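Uncharacterized protein (Leishmania infantum, PDB 4TYZ) is of unknown function but may bind and transfer sterols, this part being its C-terminal GRAM domain. Local coordinates at residues A[16-21]-A[36-41]; A[23-28]-A[89-94]; A[42-47]-A[55-60]. All blocks are in the same frame, centred on the assembly; numbering follows the deposited sequence.

All three contacts are antiparallel strand pairings in one sheet of the GRAM domain. Contacts 1 and 2 share strand 20-28, which pairs with 31-39 in one and with 87-91 in the other; contact 3 is the hairpin of 43-48 and 54-58. Each runs from core to surface: F38 and I39, C24, L90 and F93, and L44, F46 and I57 are buried, while T17 and L19, N23 and F89, and H42 are exposed. Contact 1 has a bulge and a carboxylate-hydroxyl bond, contact 2 bridging waters, contact 3 a regular ladder. Backbone bonds between 31-39 and 43-48 probably join contacts 1 and 3; contact 2 reaches both by side-chain packing.

Contact 1 (A[16-21]-A[36-41]); sequences ETLLDS and YLFITP
L19 and D20 both face I39 across the first hairpin of this PH-like GRAM domain, which makes a classic beta bulge where strand 20-28 begins against the end of strand 31-39. The evidence is in the bonds at I39 O: L19 N approaches at 2.8 Å and nearly in line with the carbonyl, at a C=O...N angle of 165°, whereas D20 N adds only a weak, long bond to the same oxygen. The return bond, I39 N to D20 O, is 3.0 Å long and close to straight at 169°. Beyond the bulge S21 and F38 form a non-hydrogen-bonded pair, and S21 CA comes within 3.1 Å of L37 O in a CA-H...O contact.

On the side of F38, one methyl does most of the apolar work: L18 CD1 meets the edge of the F38 ring, near its plane, 3.7 Å from CD1. L18 CB starts out away from the other segment, but chi1, with CG opposite the backbone N (-174°), and chi2 together bring the methyl back. F6 of helix 2-9 also meets the F38 ring, while I39 packs on helix 96-107 through A102, L103 and Q106.

At the other end of the contact, E16 and T17 face T40 and P41, and T17 O lies 3.2 Å from P41 CD. The E16 chain folds at chi2 and reaches T40, its second oxygen, OE2, being held by H42 ND1. T40 OG1 donates to E16 OE1 at 2.7 Å, meeting the lone pair turned away from OE2.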
loop_
_atom_site.group_PDB
_atom_site.type_symbol
_atom_site.label_atom_id
_atom_site.label_comp_id
_atom_site.label_asym_id
_atom_site.label_seq_id
_atom_site.Cartn_x
_atom_site.Cartn_y
_atom_site.Cartn_z
ATOM N N GLU A 16 10.336 2.906 -12.470
ATOM C CA GLU A 16 9.544 1.758 -12.029
ATOM C C GLU A 16 8.267 1.608 -12.841
ATOM O O GLU A 16 7.537 2.569 -13.019
ATOM C CB GLU A 16 9.170 1.911 -10.557
ATOM C CG GLU A 16 10.341 1.793 -9.598
ATOM C CD GLU A 16 10.829 0.362 -9.484
ATOM O OE1 GLU A 16 10.060 -0.488 -8.988
ATOM O OE2 GLU A 16 11.966 0.095 -9.910
ATOM N N THR A 17 8.001 0.403 -13.327
ATOM C CA THR A 17 6.706 0.149 -13.937
ATOM C C THR A 17 5.633 0.033 -12.859
ATOM O O THR A 17 5.885 -0.446 -11.749
ATOM C CB THR A 17 6.705 -1.124 -14.778
ATOM O OG1 THR A 17 7.252 -2.193 -13.999
ATOM C CG2 THR A 17 7.540 -0.931 -16.030
ATOM N N LEU A 18 4.436 0.498 -13.189
ATOM C CA LEU A 18 3.319 0.387 -12.274
ATOM C C LEU A 18 2.611 -0.924 -12.595
ATOM O O LEU A 18 1.949 -1.052 -13.634
ATOM C CB LEU A 18 2.374 1.585 -12.406
ATOM C CG LEU A 18 1.240 1.622 -11.380
ATOM C CD1 LEU A 18 1.800 1.631 -9.965
ATOM C CD2 LEU A 18 0.338 2.839 -11.595
ATOM N N LEU A 19 2.777 -1.911 -11.720
ATOM C CA LEU A 19 2.239 -3.245 -11.975
ATOM C C LEU A 19 0.769 -3.339 -11.629
ATOM O O LEU A 19 0.007 -4.021 -12.315
ATOM C CB LEU A 19 3.013 -4.301 -11.186
ATOM C CG LEU A 19 4.502 -4.396 -11.494
ATOM C CD1 LEU A 19 5.155 -5.414 -10.581
ATOM C CD2 LEU A 19 4.711 -4.762 -12.959
ATOM N N ASP A 20 0.370 -2.668 -10.555
ATOM C CA ASP A 20 -1.010 -2.730 -10.106
ATOM C C ASP A 20 -1.284 -1.582 -9.151
ATOM O O ASP A 20 -0.360 -0.945 -8.640
ATOM C CB ASP A 20 -1.313 -4.071 -9.430
ATOM C CG ASP A 20 -2.706 -4.591 -9.755
ATOM O OD1 ASP A 20 -2.901 -5.826 -9.712
ATOM O OD2 ASP A 20 -3.599 -3.771 -10.053
ATOM N N SER A 21 -2.559 -1.311 -8.921
ATOM C CA SER A 21 -2.935 -0.293 -7.955
ATOM C C SER A 21 -4.291 -0.620 -7.368
ATOM O O SER A 21 -5.108 -1.290 -8.003
ATOM C CB SER A 21 -2.955 1.097 -8.587
ATOM O OG SER A 21 -3.929 1.154 -9.617
ATOM N N TYR A 36 -4.427 5.619 -2.701
ATOM C CA TYR A 36 -4.092 4.566 -3.643
ATOM C C TYR A 36 -2.850 3.846 -3.199
ATOM O O TYR A 36 -1.838 4.476 -2.890
ATOM C CB TYR A 36 -3.846 5.134 -5.036
ATOM C CG TYR A 36 -4.861 6.152 -5.493
ATOM C CD1 TYR A 36 -6.141 5.764 -5.860
ATOM C CD2 TYR A 36 -4.532 7.502 -5.563
ATOM C CE1 TYR A 36 -7.069 6.704 -6.291
ATOM C CE2 TYR A 36 -5.450 8.444 -5.989
ATOM C CZ TYR A 36 -6.711 8.041 -6.353
ATOM O OH TYR A 36 -7.621 8.990 -6.774
ATOM N N LEU A 37 -2.941 2.526 -3.203
ATOM C CA LEU A 37 -1.793 1.647 -3.032
ATOM C C LEU A 37 -1.215 1.349 -4.408
ATOM O O LEU A 37 -1.954 0.955 -5.305
ATOM C CB LEU A 37 -2.226 0.358 -2.336
ATOM C CG LEU A 37 -1.084 -0.580 -1.988
ATOM C CD1 LEU A 37 -0.321 0.075 -0.867
ATOM C CD2 LEU A 37 -1.621 -1.952 -1.573
ATOM N N PHE A 38 0.088 1.572 -4.579
ATOM C CA PHE A 38 0.779 1.276 -5.836
ATOM C C PHE A 38 1.772 0.142 -5.657
ATOM O O PHE A 38 2.553 0.141 -4.708
ATOM C CB PHE A 38 1.540 2.498 -6.349
ATOM C CG PHE A 38 0.690 3.724 -6.530
ATOM C CD1 PHE A 38 0.013 3.941 -7.717
ATOM C CD2 PHE A 38 0.596 4.674 -5.523
ATOM C CE1 PHE A 38 -0.742 5.088 -7.898
ATOM C CE2 PHE A 38 -0.163 5.814 -5.696
ATOM C CZ PHE A 38 -0.828 6.025 -6.884
ATOM N N ILE A 39 1.767 -0.799 -6.595
ATOM C CA ILE A 39 2.701 -1.912 -6.571
ATOM C C ILE A 39 3.620 -1.811 -7.788
ATOM O O ILE A 39 3.154 -1.763 -8.926
ATOM C CB ILE A 39 1.950 -3.241 -6.552
ATOM C CG1 ILE A 39 1.179 -3.352 -5.228
ATOM C CG2 ILE A 39 2.899 -4.411 -6.742
ATOM C CD1 ILE A 39 0.175 -4.439 -5.204
ATOM N N THR A 40 4.920 -1.722 -7.528
ATOM C CA THR A 40 5.911 -1.701 -8.584
ATOM C C THR A 40 6.854 -2.880 -8.347
ATOM O O THR A 40 6.700 -3.607 -7.359
ATOM C CB THR A 40 6.683 -0.345 -8.629
ATOM O OG1 THR A 40 7.722 -0.336 -7.638
ATOM C CG2 THR A 40 5.734 0.821 -8.392
ATOM N N PRO A 41 7.806 -3.113 -9.260
ATOM C CA PRO A 41 8.647 -4.287 -9.006
ATOM C C PRO A 41 9.481 -4.202 -7.716
ATOM O O PRO A 41 9.742 -5.242 -7.108
ATOM C CB PRO A 41 9.556 -4.331 -10.244
ATOM C CG PRO A 41 8.740 -3.674 -11.328
ATOM C CD PRO A 41 7.995 -2.566 -10.618
#

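Contact 2 (A[23-28]-A[89-94]); sequences NCAWVE and FLTNFL
N23 opens the contact with its backbone: N23 O receives a 2.7 Å hydrogen bond from a water that also takes a weak one from L94 N, so water joins the two segments where strand 87-91 has already ended. The N23 side chain adds only a loose touch on L94 CD1.

C24 packs on F93. Its CB stands over the centre of the F93 ring, 3.6 Å from the centroid and 11° off the normal, a CH-pi contact. SG is oblique to the same ring, 4.3 Å from its centroid, in a sulfur-aromatic contact, and L37 of strand 31-39 packs against this cysteine as well.

At A25 a hydrogen-bonded antiparallel pair forms with T91. A25 N binds T91 O at 2.7 Å, and T91 N returns to A25 O at the same length, with an N-H...O angle of 168° and the donor in the carbonyl plane.

W26 pairs with L90 without hydrogen bonds. Its indole has CG anti to the backbone N (chi1 -177°), which places CD1 3.4 Å from F89 O, an oxygen lying in the plane of the ring at its edge. F55 meets the indole edge-to-face.

V27 N gives F89 O a 3.0 Å bond, nearly straight, but the pair is incomplete: in place of the return bond a second water donates to V27 O and accepts from F89 N, with a weak bond from W26 NE1.

With water replacing one V27-F89 bond and bridging N23 O to L94 N, the chemistry implies a ladder that frays at both ends around the directly bonded A25-T91 pair, beside a buried aromatic contact in which C24 uses both CB and sulfur.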
loop_
_atom_site.group_PDB
_atom_site.type_symbol
_atom_site.label_atom_id
_atom_site.label_comp_id
_atom_site.label_asym_id
_atom_site.label_seq_id
_atom_site.Cartn_x
_atom_site.Cartn_y
_atom_site.Cartn_z
ATOM N N ASN A 23 -7.523 0.833 -4.507
ATOM C CA ASN A 23 -8.131 1.771 -3.580
ATOM C C ASN A 23 -8.047 1.236 -2.160
ATOM O O ASN A 23 -8.372 0.070 -1.911
ATOM C CB ASN A 23 -9.586 2.009 -3.940
ATOM C CG ASN A 23 -9.744 2.625 -5.308
ATOM O OD1 ASN A 23 -10.118 1.952 -6.273
ATOM N ND2 ASN A 23 -9.438 3.908 -5.408
ATOM N N CYS A 24 -7.629 2.087 -1.230
ATOM C CA CYS A 24 -7.588 1.727 0.186
ATOM C C CYS A 24 -7.358 2.985 0.997
ATOM O O CYS A 24 -7.298 4.085 0.450
ATOM C CB CYS A 24 -6.498 0.689 0.489
ATOM S SG CYS A 24 -4.815 1.286 0.160
ATOM N N ALA A 25 -7.243 2.832 2.305
ATOM C CA ALA A 25 -6.966 3.969 3.152
ATOM C C ALA A 25 -5.808 3.628 4.052
ATOM O O ALA A 25 -5.640 2.490 4.479
ATOM C CB ALA A 25 -8.183 4.361 3.966
ATOM N N TRP A 26 -5.004 4.636 4.327
ATOM C CA TRP A 26 -3.901 4.519 5.262
ATOM C C TRP A 26 -4.419 4.985 6.616
ATOM O O TRP A 26 -4.989 6.074 6.727
ATOM C CB TRP A 26 -2.731 5.362 4.761
ATOM C CG TRP A 26 -1.480 5.313 5.557
ATOM C CD1 TRP A 26 -1.160 4.445 6.559
ATOM C CD2 TRP A 26 -0.373 6.202 5.421
ATOM N NE1 TRP A 26 0.094 4.737 7.049
ATOM C CE2 TRP A 26 0.594 5.816 6.370
ATOM C CE3 TRP A 26 -0.106 7.295 4.585
ATOM C CZ2 TRP A 26 1.819 6.474 6.499
ATOM C CZ3 TRP A 26 1.110 7.953 4.719
ATOM C CH2 TRP A 26 2.056 7.532 5.664
ATOM N N VAL A 27 -4.265 4.159 7.645
ATOM C CA VAL A 27 -4.725 4.557 8.963
ATOM C C VAL A 27 -3.540 4.601 9.903
ATOM O O VAL A 27 -2.718 3.674 9.934
ATOM C CB VAL A 27 -5.821 3.611 9.511
ATOM C CG1 VAL A 27 -6.123 3.930 10.972
ATOM C CG2 VAL A 27 -7.080 3.758 8.691
ATOM N N GLU A 28 -3.442 5.691 10.650
ATOM C CA GLU A 28 -2.417 5.821 11.674
ATOM C C GLU A 28 -3.066 6.417 12.899
ATOM O O GLU A 28 -3.440 7.590 12.905
ATOM C CB GLU A 28 -1.253 6.683 11.192
ATOM C CG GLU A 28 -0.129 6.793 12.211
ATOM C CD GLU A 28 0.937 7.770 11.773
ATOM O OE1 GLU A 28 1.817 7.368 10.984
ATOM O OE2 GLU A 28 0.876 8.942 12.207
ATOM N N PHE A 89 -0.633 0.393 8.569
ATOM C CA PHE A 89 -1.988 -0.144 8.504
ATOM C C PHE A 89 -2.714 0.375 7.271
ATOM O O PHE A 89 -2.905 1.587 7.117
ATOM C CB PHE A 89 -2.774 0.221 9.759
ATOM C CG PHE A 89 -2.227 -0.383 11.018
ATOM C CD1 PHE A 89 -2.593 -1.661 11.398
ATOM C CD2 PHE A 89 -1.370 0.336 11.831
ATOM C CE1 PHE A 89 -2.108 -2.221 12.566
ATOM C CE2 PHE A 89 -0.877 -0.220 13.009
ATOM C CZ PHE A 89 -1.250 -1.498 13.370
ATOM N N LEU A 90 -3.107 -0.540 6.391
ATOM C CA LEU A 90 -3.897 -0.189 5.210
ATOM C C LEU A 90 -5.270 -0.827 5.330
ATOM O O LEU A 90 -5.390 -2.018 5.595
ATOM C CB LEU A 90 -3.208 -0.641 3.932
ATOM C CG LEU A 90 -1.794 -0.096 3.748
ATOM C CD1 LEU A 90 -1.088 -0.875 2.659
ATOM C CD2 LEU A 90 -1.856 1.378 3.405
ATOM N N THR A 91 -6.317 -0.035 5.155
ATOM C CA THR A 91 -7.687 -0.473 5.426
ATOM C C THR A 91 -8.629 -0.119 4.274
ATOM O O THR A 91 -8.219 0.492 3.298
ATOM C CB THR A 91 -8.237 0.171 6.724
ATOM O OG1 THR A 91 -8.480 1.569 6.504
ATOM C CG2 THR A 91 -7.259 0.019 7.871
ATOM N N ASN A 92 -9.912 -0.471 4.416
ATOM C CA ASN A 92 -10.943 -0.078 3.454
ATOM C C ASN A 92 -10.616 -0.509 2.023
ATOM O O ASN A 92 -10.911 0.204 1.061
ATOM C CB ASN A 92 -11.160 1.444 3.506
ATOM C CG ASN A 92 -12.448 1.885 2.826
ATOM O OD1 ASN A 92 -13.496 1.246 2.967
ATOM N ND2 ASN A 92 -12.377 2.986 2.085
ATOM N N PHE A 93 -10.004 -1.683 1.876
ATOM C CA PHE A 93 -9.763 -2.205 0.531
ATOM C C PHE A 93 -11.079 -2.590 -0.124
ATOM O O PHE A 93 -11.939 -3.181 0.529
ATOM C CB PHE A 93 -8.855 -3.433 0.564
ATOM C CG PHE A 93 -7.401 -3.116 0.706
ATOM C CD1 PHE A 93 -6.620 -2.876 -0.412
ATOM C CD2 PHE A 93 -6.810 -3.067 1.960
ATOM C CE1 PHE A 93 -5.276 -2.584 -0.276
ATOM C CE2 PHE A 93 -5.475 -2.777 2.105
ATOM C CZ PHE A 93 -4.698 -2.540 0.986
ATOM N N LEU A 94 -11.224 -2.289 -1.411
ATOM C CA LEU A 94 -12.334 -2.821 -2.194
ATOM C C LEU A 94 -12.009 -4.223 -2.706
ATOM O O LEU A 94 -12.899 -5.060 -2.875
ATOM C CB LEU A 94 -12.656 -1.902 -3.368
ATOM C CG LEU A 94 -13.033 -0.469 -2.995
ATOM C CD1 LEU A 94 -13.331 0.338 -4.252
ATOM C CD2 LEU A 94 -14.218 -0.458 -2.038
HETATM O O HOH W 1 -8.826 -2.261 -3.277
HETATM O O HOH W 2 -0.146 3.050 9.578
#

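Contact 3 (A[42-47]-A[55-60]); sequences HWLCFQ and FSIEYD
F46 and F55 mark one tightly packed end of this hairpin. F46 CB lies over one face of the F55 ring, toward its rim, 3.4 Å from CE2; the two rings run near parallel, their planes at 17°, but are slid so far apart that they barely overlap. F55 CG sits between its backbone N and carbonyl carbon (chi1 69°), which lays the ring across the neighbouring strand. Farther along the same side, L44 CB packs 3.8 Å from I57 CG2 and also touches Y59.

Between these residues the ladder is regular: L44 N to I57 O is 2.8 Å and 176°, F46 N to F55 O is 2.9 Å, and both pairs have their return bonds. Y59 N extends the series to H42 O at 3.0 Å, though it approaches from above the carbonyl plane.

On the other face W43 is tight too, carrying E58 CG over its six-membered ring, 3.6 Å from the centroid, the side chains crossing at about a right angle. The looser, polar side is that of H42 and the E58 carboxylate. The exposed H42 lies alongside E58, but its ND1 is bonded to E16 OE2, while E58 OE1 accepts from D60 N. L44 and Y59 pack on helix 96-107, whereas F46 reaches C24 and F55 reaches L90; the whole is an antiparallel beta hairpin, consistent with the PH-like fold of GRAM domains.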
loop_
_atom_site.group_PDB
_atom_site.type_symbol
_atom_site.label_atom_id
_atom_site.label_comp_id
_atom_site.label_asym_id
_atom_site.label_seq_id
_atom_site.Cartn_x
_atom_site.Cartn_y
_atom_site.Cartn_z
ATOM N N HIS A 42 9.860 -3.001 -7.286
ATOM C CA HIS A 42 10.721 -2.864 -6.108
ATOM C C HIS A 42 10.073 -2.151 -4.925
ATOM O O HIS A 42 10.629 -2.185 -3.822
ATOM C CB HIS A 42 12.009 -2.120 -6.476
ATOM C CG HIS A 42 12.861 -2.854 -7.456
ATOM N ND1 HIS A 42 13.014 -2.442 -8.762
ATOM C CD2 HIS A 42 13.585 -3.989 -7.327
ATOM C CE1 HIS A 42 13.803 -3.294 -9.396
ATOM N NE2 HIS A 42 14.163 -4.238 -8.551
ATOM N N TRP A 43 8.917 -1.526 -5.148
ATOM C CA TRP A 43 8.328 -0.632 -4.145
ATOM C C TRP A 43 6.855 -0.834 -3.899
ATOM O O TRP A 43 6.069 -1.138 -4.797
ATOM C CB TRP A 43 8.538 0.854 -4.549
ATOM C CG TRP A 43 9.980 1.219 -4.630
ATOM C CD1 TRP A 43 10.814 1.017 -5.695
ATOM C CD2 TRP A 43 10.775 1.821 -3.602
ATOM N NE1 TRP A 43 12.086 1.459 -5.393
ATOM C CE2 TRP A 43 12.088 1.956 -4.114
ATOM C CE3 TRP A 43 10.508 2.263 -2.301
ATOM C CZ2 TRP A 43 13.130 2.528 -3.374
ATOM C CZ3 TRP A 43 11.544 2.823 -1.557
ATOM C CH2 TRP A 43 12.840 2.947 -2.097
ATOM N N LEU A 44 6.515 -0.651 -2.635
ATOM C CA LEU A 44 5.141 -0.563 -2.191
ATOM C C LEU A 44 4.895 0.883 -1.814
ATOM O O LEU A 44 5.562 1.412 -0.930
ATOM C CB LEU A 44 4.900 -1.481 -0.999
ATOM C CG LEU A 44 3.480 -1.333 -0.477
ATOM C CD1 LEU A 44 2.514 -1.700 -1.579
ATOM C CD2 LEU A 44 3.271 -2.191 0.764
ATOM N N CYS A 45 3.954 1.534 -2.494
ATOM C CA CYS A 45 3.737 2.969 -2.283
ATOM C C CYS A 45 2.284 3.284 -2.000
ATOM O O CYS A 45 1.387 2.567 -2.430
ATOM C CB CYS A 45 4.167 3.784 -3.505
ATOM S SG CYS A 45 5.817 3.380 -4.096
ATOM N N PHE A 46 2.070 4.387 -1.302
ATOM C CA PHE A 46 0.718 4.880 -1.062
ATOM C C PHE A 46 0.697 6.382 -1.230
ATOM O O PHE A 46 1.590 7.061 -0.733
ATOM C CB PHE A 46 0.232 4.504 0.345
ATOM C CG PHE A 46 -1.122 5.064 0.676
ATOM C CD1 PHE A 46 -2.267 4.332 0.408
ATOM C CD2 PHE A 46 -1.249 6.332 1.231
ATOM C CE1 PHE A 46 -3.528 4.855 0.697
ATOM C CE2 PHE A 46 -2.498 6.869 1.517
ATOM C CZ PHE A 46 -3.643 6.126 1.264
ATOM N N GLN A 47 -0.317 6.896 -1.926
ATOM C CA GLN A 47 -0.566 8.338 -1.990
ATOM C C GLN A 47 -2.004 8.642 -1.600
ATOM O O GLN A 47 -2.932 8.044 -2.139
ATOM C CB GLN A 47 -0.279 8.881 -3.398
ATOM C CG GLN A 47 -0.678 10.357 -3.605
ATOM C CD GLN A 47 0.090 11.298 -2.702
ATOM O OE1 GLN A 47 1.322 11.321 -2.715
ATOM N NE2 GLN A 47 -0.632 12.089 -1.915
ATOM N N PHE A 55 3.677 7.389 1.338
ATOM C CA PHE A 55 4.889 6.681 1.727
ATOM C C PHE A 55 5.358 5.798 0.584
ATOM O O PHE A 55 4.601 5.493 -0.334
ATOM C CB PHE A 55 4.682 5.846 3.021
ATOM C CG PHE A 55 3.764 4.645 2.869
ATOM C CD1 PHE A 55 4.199 3.477 2.248
ATOM C CD2 PHE A 55 2.471 4.675 3.385
ATOM C CE1 PHE A 55 3.346 2.371 2.115
ATOM C CE2 PHE A 55 1.630 3.574 3.276
ATOM C CZ PHE A 55 2.056 2.427 2.637
ATOM N N SER A 56 6.620 5.395 0.650
ATOM C CA SER A 56 7.124 4.359 -0.247
ATOM C C SER A 56 8.094 3.512 0.534
ATOM O O SER A 56 8.934 4.039 1.270
ATOM C CB SER A 56 7.795 4.948 -1.489
ATOM O OG SER A 56 8.869 5.803 -1.127
ATOM N N ILE A 57 7.968 2.200 0.384
ATOM C CA ILE A 57 8.834 1.280 1.093
ATOM C C ILE A 57 9.295 0.199 0.126
ATOM O O ILE A 57 8.520 -0.307 -0.679
ATOM C CB ILE A 57 8.122 0.676 2.325
ATOM C CG1 ILE A 57 9.052 -0.297 3.045
ATOM C CG2 ILE A 57 6.842 0.003 1.940
ATOM C CD1 ILE A 57 8.612 -0.602 4.437
ATOM N N GLU A 58 10.587 -0.106 0.163
ATOM C CA GLU A 58 11.124 -1.135 -0.722
ATOM C C GLU A 58 10.726 -2.509 -0.191
ATOM O O GLU A 58 10.647 -2.694 1.017
ATOM C CB GLU A 58 12.656 -1.016 -0.800
ATOM C CG GLU A 58 13.242 -0.867 -2.201
ATOM C CD GLU A 58 13.571 -2.206 -2.870
ATOM O OE1 GLU A 58 13.234 -3.271 -2.307
ATOM O OE2 GLU A 58 14.175 -2.193 -3.971
ATOM N N TYR A 59 10.464 -3.477 -1.067
ATOM C CA TYR A 59 10.144 -4.807 -0.557
ATOM C C TYR A 59 11.257 -5.369 0.328
ATOM O O TYR A 59 10.973 -6.153 1.242
ATOM C CB TYR A 59 9.843 -5.788 -1.697
ATOM C CG TYR A 59 8.611 -5.373 -2.443
ATOM C CD1 TYR A 59 7.363 -5.418 -1.835
ATOM C CD2 TYR A 59 8.703 -4.892 -3.744
ATOM C CE1 TYR A 59 6.230 -4.982 -2.523
ATOM C CE2 TYR A 59 7.586 -4.477 -4.431
ATOM C CZ TYR A 59 6.360 -4.524 -3.816
ATOM O OH TYR A 59 5.249 -4.107 -4.515
ATOM N N ASP A 60 12.507 -4.951 0.105
ATOM C CA ASP A 60 13.588 -5.482 0.934
ATOM C C ASP A 60 13.631 -4.815 2.315
ATOM O O ASP A 60 14.473 -5.156 3.147
ATOM C CB ASP A 60 14.964 -5.412 0.203
ATOM C CG ASP A 60 15.514 -3.989 -0.023
ATOM O OD1 ASP A 60 14.932 -2.985 0.423
ATOM O OD2 ASP A 60 16.609 -3.892 -0.652
#